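Local atomic coordinates of uncharacterized protein (Bacteroides ovatus, PDB entry 3P02), a protein that is of unknown function but pairs a probably E-set-like N-terminal beta-sandwich domain with a larger, mostly antiparallel C-terminal beta domain. Residues A[11-16]-A[134-139]; A[72-75]-A[79-82]; A[116-121]-A[185-190]. All blocks are in the same frame, centred on the assembly; numbering follows the deposited sequence.

In the fold
From the N terminus, the chain soon enters contact 1, where 11-16, holding the short edge strand 13-15, meets the 3-10 turn in 134-139 and so closes a loop of more than a hundred residues. Contact 2 is nested inside that loop: the end of helix 65-74 folds against 79-82 only a few residues later. Contact 3 opens after contact 2 has closed and crosses contact 1, since 116-121 lies inside the first loop while 185-190 lies beyond it; contact 3 ties the N-terminal sandwich to the ten-stranded C-terminal sheet. Contacts 2 and 3 touch through Lys121, which lies beside Phe74, Leu80 and Phe82. Contact 1 stands apart, its centre about 35 Å from that of contact 3.

Contact 1: A[11-16]-A[134-139]; sequences QLISFK and GTYAVN
Leu12 meets both working residues of the 134-139 turn. Its CB lies 3.4 Å from Tyr136 OH, while the branched end divides: CD1 comes within 3.3 Å of Thr135 OG1 and also sits over one face of the Tyr136 ring, offset toward the rim, and CD2 rests 3.8 Å from Tyr136 CE1. With CG anti to the carbonyl carbon (chi1 -59°), the fork of Leu12 is carried across to the 3-10 turn. The polar end of Thr135 is held by Asn133. At Ile13 the contact becomes polar, its backbone N donating to Tyr136 OH over 2.8 Å in a fairly straight bond (161°). The hydroxyl also bonds to Glu130 OE1, so two partners fix its place in this buried setting. Ile13 CB stands 3.5 Å from the same oxygen, and Ile13 O faces the ring edge at CE2 and also accepts a hydrogen bond from Arg145. The strand pairs with its sheet neighbour 36-45, Ser14 with Leu44, and Ile13 also packs on it. Tyr136 thus reaches from the loop between strands 122-130 and 146-154 to the start of edge strand 13-15, a join between the two sheets of a beta-sandwich, consistent with an E-set-like fold.

Contact 2: A[72-75]-A[79-82]; sequences EKFG and ELYF
Chi1 of -52° at Phe74 and -71° at Tyr81 set each ring on the side of its own backbone N, trans to the carbonyl carbon; Phe74 thereby swings its ring from the last helical turn over Leu80, and Tyr81 sends its phenol back along Phe74 toward Gly75. The two aromatic side chains run antiparallel alongside one another, Tyr81 CE1 passing 3.9 Å from Phe74 CB. Leu80 takes one face of the Phe74 ring: its CB makes a CH-pi contact 4.0 Å from the centroid, and its carbonyl O lies over the rim of that face, 3.4 Å from Phe74 CE2. Lys73 CB covers the opposite face, so the ring is clamped between its own helix and the returning loop. Phe82 closes in at the ring edge, where Phe82 CE2 lies 3.8 Å from Phe74 CE2; the two planes are inclined at 49°. An alanine in place of Phe74 would take away the surface on which Leu80 and Phe82 rest and is likely to leave a gap between the helix end and the loop.

The polar tie is Tyr81 OH, which donates to Gly75 O over 2.7 Å; the oxygen lies at the edge of the tyrosine ring and in its plane. Gly75, the first residue to leave the helix, has positive phi, a conformation that glycine adopts readily, and its carbonyl points to the phenol. Outside the pair, Trp22 meets the Phe74 ring, and Lys121 makes a cation-pi contact with Phe82. Asn70 of helix 65-74 accepts from Phe82 N, drawing the chain back against the helix just before strand 83-84 begins.

Contact 3: A[116-121]-A[185-190]; sequences LDDSQK and LNVVTD
An Asx turn inside a type I beta turn, Asp117 to Gln120, presents Asp118 to the end of strand 182-187. The carboxylate of Asp118 crosses to the strand, and its OD2 accepts from Val187 N over 2.9 Å in an almost straight bond (168°), using the anti lone pair, the one away from OD1. CG stands anti to the backbone N (chi1 -154°), which carries the carboxylate outward from the turn to the strand. The same oxygen lies 3.6 Å from Asn186 CA and is flanked by Asn186 CB and Val187 CB, so it is set among the backbone and side-chain roots of two residues. Asp118 CB approaches Val187 O at 3.3 Å.

Two waters extend this polar seam. One accepts from Asp118 N and donates to Val187 O, so that Asp118 reaches Val187 twice, directly through its carboxylate and indirectly through its backbone. The other donates to both Leu116 O and Val188 O, carrying the link two residues back on the turn side and one onward past the strand end. The seam joins the loop between strands 104-112 and 122-130 of the N-terminal domain to the ten-stranded antiparallel sheet of the C-terminal domain, and is thus an interdomain contact.

The turn is braced from within. Asp117 OD1 accepts from Ser119 N, the bond that defines the Asx turn, and from Ser119 OG at 2.7 Å; both donors come from the same face of the carboxylate plane. Gln120 NE2 donates in its amide plane to Ser119 OG at 3.0 Å, adding a further tie to the serine hydroxyl. Around the seam, Leu153 of strand 146-154 touches both Asp118 and Val187, while Arg207 bonds to Ser119 O.

Contact 1: A[11-16]-A[134-139]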
loop_
_atom_site.group_PDB
_atom_site.type_symbol
_atom_site.label_atom_id
_atom_site.label_comp_id
_atom_site.label_asym_id
_atom_site.label_seq_id
_atom_site.Cartn_x
_atom_site.Cartn_y
_atom_site.Cartn_z
ATOM N N GLN A 11 -19.376 -10.378 -26.607
ATOM C CA GLN A 11 -18.781 -9.882 -27.853
ATOM C C GLN A 11 -18.340 -8.431 -27.593
ATOM O O GLN A 11 -17.788 -7.764 -28.467
ATOM C CB GLN A 11 -19.698 -10.036 -29.089
ATOM C CG GLN A 11 -21.106 -9.442 -28.987
ATOM C CD GLN A 11 -21.249 -7.988 -29.387
ATOM O OE1 GLN A 11 -20.378 -7.378 -30.027
ATOM N NE2 GLN A 11 -22.397 -7.410 -29.055
ATOM N N LEU A 12 -18.577 -7.971 -26.355
ATOM C CA LEU A 12 -18.216 -6.654 -25.867
ATOM C C LEU A 12 -16.880 -6.706 -25.137
ATOM O O LEU A 12 -16.257 -7.768 -25.012
ATOM C CB LEU A 12 -19.328 -6.061 -24.989
ATOM C CG LEU A 12 -20.715 -5.903 -25.689
ATOM C CD1 LEU A 12 -21.775 -5.455 -24.700
ATOM C CD2 LEU A 12 -20.651 -4.936 -26.875
ATOM N N ILE A 13 -16.419 -5.541 -24.709
ATOM C CA ILE A 13 -15.075 -5.396 -24.159
ATOM C C ILE A 13 -15.083 -5.332 -22.642
ATOM O O ILE A 13 -16.008 -4.798 -22.047
ATOM C CB ILE A 13 -14.469 -4.149 -24.820
ATOM C CG1 ILE A 13 -14.438 -4.360 -26.372
ATOM C CG2 ILE A 13 -13.074 -3.818 -24.275
ATOM C CD1 ILE A 13 -14.378 -3.188 -27.115
ATOM N N SER A 14 -14.052 -5.911 -22.017
ATOM C CA SER A 14 -13.967 -5.945 -20.567
ATOM C C SER A 14 -12.535 -5.819 -20.107
ATOM O O SER A 14 -11.615 -5.864 -20.936
ATOM C CB SER A 14 -14.543 -7.260 -20.057
ATOM O OG SER A 14 -13.796 -8.355 -20.555
ATOM N N PHE A 15 -12.343 -5.735 -18.784
ATOM C CA PHE A 15 -11.009 -5.751 -18.210
ATOM C C PHE A 15 -10.676 -7.139 -17.702
ATOM O O PHE A 15 -11.569 -7.877 -17.260
ATOM C CB PHE A 15 -10.870 -4.752 -17.059
ATOM C CG PHE A 15 -10.890 -3.313 -17.469
ATOM C CD1 PHE A 15 -9.946 -2.812 -18.370
ATOM C CD2 PHE A 15 -11.857 -2.444 -16.963
ATOM C CE1 PHE A 15 -9.954 -1.461 -18.736
ATOM C CE2 PHE A 15 -11.833 -1.084 -17.295
ATOM C CZ PHE A 15 -10.889 -0.605 -18.184
ATOM N N LYS A 16 -9.370 -7.463 -17.717
ATOM C CA LYS A 16 -8.899 -8.767 -17.297
ATOM C C LYS A 16 -7.941 -8.586 -16.176
ATOM O O LYS A 16 -6.750 -8.305 -16.385
ATOM C CB LYS A 16 -8.242 -9.524 -18.469
ATOM N N GLY A 134 -25.643 1.213 -25.228
ATOM C CA GLY A 134 -26.322 1.047 -23.941
ATOM C C GLY A 134 -26.167 -0.322 -23.295
ATOM O O GLY A 134 -26.445 -0.478 -22.101
ATOM N N THR A 135 -25.689 -1.322 -24.057
ATOM C CA THR A 135 -25.483 -2.688 -23.561
ATOM C C THR A 135 -24.378 -2.737 -22.474
ATOM O O THR A 135 -24.321 -3.696 -21.708
ATOM C CB THR A 135 -25.171 -3.646 -24.710
ATOM O OG1 THR A 135 -24.049 -3.134 -25.424
ATOM C CG2 THR A 135 -26.352 -3.836 -25.657
ATOM N N TYR A 136 -23.536 -1.681 -22.371
ATOM C CA TYR A 136 -22.491 -1.602 -21.341
ATOM C C TYR A 136 -23.071 -1.230 -19.971
ATOM O O TYR A 136 -22.361 -1.322 -18.974
ATOM C CB TYR A 136 -21.382 -0.622 -21.750
ATOM C CG TYR A 136 -20.399 -1.260 -22.707
ATOM C CD1 TYR A 136 -20.602 -1.206 -24.087
ATOM C CD2 TYR A 136 -19.267 -1.921 -22.236
ATOM C CE1 TYR A 136 -19.723 -1.833 -24.971
ATOM C CE2 TYR A 136 -18.369 -2.538 -23.112
ATOM C CZ TYR A 136 -18.594 -2.475 -24.482
ATOM O OH TYR A 136 -17.729 -3.108 -25.346
ATOM N N ALA A 137 -24.361 -0.876 -19.912
ATOM C CA ALA A 137 -24.994 -0.543 -18.627
ATOM C C ALA A 137 -25.741 -1.764 -18.068
ATOM O O ALA A 137 -26.382 -1.654 -17.024
ATOM C CB ALA A 137 -25.973 0.621 -18.830
ATOM N N VAL A 138 -25.709 -2.903 -18.783
ATOM C CA VAL A 138 -26.438 -4.131 -18.378
ATOM C C VAL A 138 -25.446 -5.117 -17.792
ATOM O O VAL A 138 -24.470 -5.449 -18.457
ATOM C CB VAL A 138 -27.202 -4.780 -19.554
ATOM C CG1 VAL A 138 -27.989 -6.018 -19.091
ATOM C CG2 VAL A 138 -28.123 -3.773 -20.236
ATOM N N ASN A 139 -25.695 -5.598 -16.555
ATOM C CA ASN A 139 -24.826 -6.573 -15.879
ATOM C C ASN A 139 -23.357 -6.143 -15.943
ATOM O O ASN A 139 -22.513 -6.958 -16.312
ATOM C CB ASN A 139 -25.009 -7.975 -16.518
ATOM C CG ASN A 139 -26.335 -8.574 -16.149
ATOM O OD1 ASN A 139 -26.895 -8.203 -15.144
ATOM N ND2 ASN A 139 -26.833 -9.524 -16.919
#

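Contact 2: A[72-75]-A[79-82]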
loop_
_atom_site.group_PDB
_atom_site.type_symbol
_atom_site.label_atom_id
_atom_site.label_comp_id
_atom_site.label_asym_id
_atom_site.label_seq_id
_atom_site.Cartn_x
_atom_site.Cartn_y
_atom_site.Cartn_z
ATOM N N GLU A 72 -20.581 -2.189 0.405
ATOM C CA GLU A 72 -20.719 -3.634 0.294
ATOM C C GLU A 72 -19.576 -4.367 1.020
ATOM O O GLU A 72 -19.815 -5.427 1.588
ATOM C CB GLU A 72 -20.834 -4.068 -1.180
ATOM C CG GLU A 72 -22.129 -3.543 -1.794
ATOM C CD GLU A 72 -22.416 -3.995 -3.216
ATOM O OE1 GLU A 72 -21.531 -4.636 -3.828
ATOM O OE2 GLU A 72 -23.484 -3.617 -3.749
ATOM N N LYS A 73 -18.352 -3.822 1.000
ATOM C CA LYS A 73 -17.222 -4.480 1.662
ATOM C C LYS A 73 -17.092 -4.105 3.124
ATOM O O LYS A 73 -16.686 -4.947 3.928
ATOM C CB LYS A 73 -15.890 -4.165 0.950
ATOM C CG LYS A 73 -15.742 -4.813 -0.427
ATOM C CD LYS A 73 -15.399 -6.308 -0.351
ATOM C CE LYS A 73 -15.529 -6.984 -1.698
ATOM N NZ LYS A 73 -15.427 -8.464 -1.587
ATOM N N PHE A 74 -17.397 -2.851 3.482
ATOM C CA PHE A 74 -17.140 -2.407 4.861
ATOM C C PHE A 74 -18.328 -1.963 5.679
ATOM O O PHE A 74 -18.141 -1.635 6.857
ATOM C CB PHE A 74 -16.145 -1.218 4.800
ATOM C CG PHE A 74 -14.898 -1.496 3.992
ATOM C CD1 PHE A 74 -13.996 -2.478 4.393
ATOM C CD2 PHE A 74 -14.609 -0.756 2.840
ATOM C CE1 PHE A 74 -12.837 -2.733 3.658
ATOM C CE2 PHE A 74 -13.460 -1.023 2.090
ATOM C CZ PHE A 74 -12.569 -2.001 2.511
ATOM N N GLY A 75 -19.522 -1.951 5.096
ATOM C CA GLY A 75 -20.697 -1.477 5.822
ATOM C C GLY A 75 -20.554 -0.034 6.280
ATOM O O GLY A 75 -19.897 0.776 5.612
ATOM N N GLU A 79 -14.182 4.920 8.052
ATOM C CA GLU A 79 -12.745 4.973 8.275
ATOM C C GLU A 79 -11.985 3.926 7.441
ATOM O O GLU A 79 -10.770 4.075 7.235
ATOM C CB GLU A 79 -12.409 4.796 9.775
ATOM C CG GLU A 79 -12.680 3.394 10.322
ATOM C CD GLU A 79 -14.087 3.075 10.792
ATOM O OE1 GLU A 79 -15.049 3.782 10.397
ATOM O OE2 GLU A 79 -14.236 2.086 11.549
ATOM N N LEU A 80 -12.695 2.858 6.981
ATOM C CA LEU A 80 -12.088 1.784 6.184
ATOM C C LEU A 80 -12.209 2.016 4.670
ATOM O O LEU A 80 -11.686 1.234 3.879
ATOM C CB LEU A 80 -12.822 0.467 6.499
ATOM C CG LEU A 80 -12.875 -0.017 7.969
ATOM C CD1 LEU A 80 -13.438 -1.446 8.003
ATOM C CD2 LEU A 80 -11.482 -0.012 8.604
ATOM N N TYR A 81 -12.961 3.041 4.282
ATOM C CA TYR A 81 -13.288 3.243 2.863
ATOM C C TYR A 81 -12.111 3.642 2.009
ATOM O O TYR A 81 -11.226 4.411 2.431
ATOM C CB TYR A 81 -14.352 4.328 2.718
ATOM C CG TYR A 81 -15.763 3.987 3.161
ATOM C CD1 TYR A 81 -16.049 2.785 3.809
ATOM C CD2 TYR A 81 -16.816 4.860 2.913
ATOM C CE1 TYR A 81 -17.358 2.464 4.196
ATOM C CE2 TYR A 81 -18.110 4.575 3.338
ATOM C CZ TYR A 81 -18.383 3.364 3.953
ATOM O OH TYR A 81 -19.683 3.089 4.321
ATOM N N PHE A 82 -12.170 3.177 0.757
ATOM C CA PHE A 82 -11.241 3.634 -0.269
ATOM C C PHE A 82 -11.677 5.033 -0.648
ATOM O O PHE A 82 -12.887 5.304 -0.765
ATOM C CB PHE A 82 -11.308 2.735 -1.526
ATOM C CG PHE A 82 -10.826 1.329 -1.312
ATOM C CD1 PHE A 82 -9.470 1.034 -1.324
ATOM C CD2 PHE A 82 -11.731 0.286 -1.159
ATOM C CE1 PHE A 82 -9.026 -0.277 -1.123
ATOM C CE2 PHE A 82 -11.283 -1.023 -0.968
ATOM C CZ PHE A 82 -9.939 -1.294 -0.940
#

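Contact 3: A[116-121]-A[185-190]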
loop_
_atom_site.group_PDB
_atom_site.type_symbol
_atom_site.label_atom_id
_atom_site.label_comp_id
_atom_site.label_asym_id
_atom_site.label_seq_id
_atom_site.Cartn_x
_atom_site.Cartn_y
_atom_site.Cartn_z
ATOM N N LEU A 116 1.898 11.426 -2.151
ATOM C CA LEU A 116 0.646 10.748 -1.818
ATOM C C LEU A 116 0.630 10.395 -0.341
ATOM O O LEU A 116 1.634 9.885 0.163
ATOM C CB LEU A 116 0.472 9.479 -2.668
ATOM C CG LEU A 116 -0.881 8.757 -2.500
ATOM C CD1 LEU A 116 -2.048 9.610 -3.015
ATOM C CD2 LEU A 116 -0.860 7.409 -3.217
ATOM N N ASP A 117 -0.481 10.674 0.355
ATOM C CA ASP A 117 -0.627 10.343 1.788
ATOM C C ASP A 117 -0.885 8.856 1.940
ATOM O O ASP A 117 -2.000 8.397 1.727
ATOM C CB ASP A 117 -1.780 11.159 2.408
ATOM C CG ASP A 117 -1.994 10.939 3.900
ATOM O OD1 ASP A 117 -1.317 10.043 4.488
ATOM O OD2 ASP A 117 -2.849 11.629 4.474
ATOM N N ASP A 118 0.120 8.101 2.385
ATOM C CA ASP A 118 -0.008 6.656 2.500
ATOM C C ASP A 118 -0.742 6.209 3.757
ATOM O O ASP A 118 -0.848 5.003 3.994
ATOM C CB ASP A 118 1.387 5.993 2.404
ATOM C CG ASP A 118 1.387 4.554 1.892
ATOM O OD1 ASP A 118 0.475 4.194 1.102
ATOM O OD2 ASP A 118 2.338 3.822 2.202
ATOM N N SER A 119 -1.322 7.145 4.532
ATOM C CA SER A 119 -2.145 6.732 5.669
ATOM C C SER A 119 -3.599 6.432 5.200
ATOM O O SER A 119 -4.422 5.904 5.964
ATOM C CB SER A 119 -2.166 7.803 6.766
ATOM O OG SER A 119 -2.912 8.941 6.358
ATOM N N GLN A 120 -3.914 6.810 3.939
ATOM C CA GLN A 120 -5.234 6.640 3.344
ATOM C C GLN A 120 -5.213 5.556 2.299
ATOM O O GLN A 120 -4.164 5.324 1.710
ATOM C CB GLN A 120 -5.673 7.955 2.687
ATOM C CG GLN A 120 -5.536 9.172 3.605
ATOM C CD GLN A 120 -6.476 9.084 4.774
ATOM O OE1 GLN A 120 -7.699 9.107 4.593
ATOM N NE2 GLN A 120 -5.927 8.920 6.003
ATOM N N LYS A 121 -6.352 4.881 2.073
ATOM C CA LYS A 121 -6.451 3.843 1.029
ATOM C C LYS A 121 -7.013 4.513 -0.206
ATOM O O LYS A 121 -8.153 4.978 -0.159
ATOM C CB LYS A 121 -7.369 2.668 1.462
ATOM C CG LYS A 121 -6.768 1.805 2.558
ATOM C CD LYS A 121 -7.498 0.463 2.755
ATOM C CE LYS A 121 -8.945 0.676 3.109
ATOM N NZ LYS A 121 -9.572 -0.520 3.749
ATOM N N LEU A 185 5.087 -0.531 7.918
ATOM C CA LEU A 185 5.824 0.712 7.717
ATOM C C LEU A 185 5.315 1.283 6.394
ATOM O O LEU A 185 5.491 0.658 5.341
ATOM C CB LEU A 185 7.363 0.474 7.709
ATOM C CG LEU A 185 8.065 0.547 9.095
ATOM C CD1 LEU A 185 7.311 -0.130 10.202
ATOM C CD2 LEU A 185 9.551 0.139 9.027
ATOM N N ASN A 186 4.598 2.402 6.485
ATOM C CA ASN A 186 3.988 3.109 5.355
ATOM C C ASN A 186 4.993 4.069 4.763
ATOM O O ASN A 186 5.891 4.515 5.466
ATOM C CB ASN A 186 2.756 3.826 5.841
ATOM C CG ASN A 186 1.860 2.892 6.618
ATOM O OD1 ASN A 186 1.333 1.932 6.068
ATOM N ND2 ASN A 186 1.841 3.026 7.943
ATOM N N VAL A 187 4.847 4.395 3.485
ATOM C CA VAL A 187 5.822 5.199 2.765
ATOM C C VAL A 187 5.553 6.702 2.767
ATOM O O VAL A 187 4.443 7.130 2.461
ATOM C CB VAL A 187 5.884 4.662 1.290
ATOM C CG1 VAL A 187 6.764 5.558 0.402
ATOM C CG2 VAL A 187 6.374 3.214 1.245
ATOM N N VAL A 188 6.622 7.508 2.989
ATOM C CA VAL A 188 6.571 8.959 2.831
ATOM C C VAL A 188 7.483 9.311 1.622
ATOM O O VAL A 188 7.052 9.984 0.683
ATOM C CB VAL A 188 6.981 9.713 4.125
ATOM C CG1 VAL A 188 6.776 11.219 3.964
ATOM C CG2 VAL A 188 6.181 9.194 5.346
ATOM N N THR A 189 8.766 8.896 1.689
ATOM C CA THR A 189 9.733 9.115 0.602
ATOM C C THR A 189 10.487 7.801 0.368
ATOM O O THR A 189 10.059 6.753 0.871
ATOM C CB THR A 189 10.707 10.270 0.952
ATOM O OG1 THR A 189 11.540 9.851 2.037
ATOM C CG2 THR A 189 10.010 11.587 1.296
ATOM N N ASP A 190 11.638 7.848 -0.317
ATOM C CA ASP A 190 12.405 6.615 -0.475
ATOM C C ASP A 190 13.110 6.209 0.849
ATOM O O ASP A 190 13.487 5.046 0.977
ATOM C CB ASP A 190 13.437 6.730 -1.616
ATOM C CG ASP A 190 14.502 7.815 -1.453
ATOM O OD1 ASP A 190 14.319 8.708 -0.608
ATOM O OD2 ASP A 190 15.442 7.845 -2.268
HETATM O O HOH W 1 4.567 10.926 0.158
HETATM O O HOH W 2 2.755 9.195 3.058
#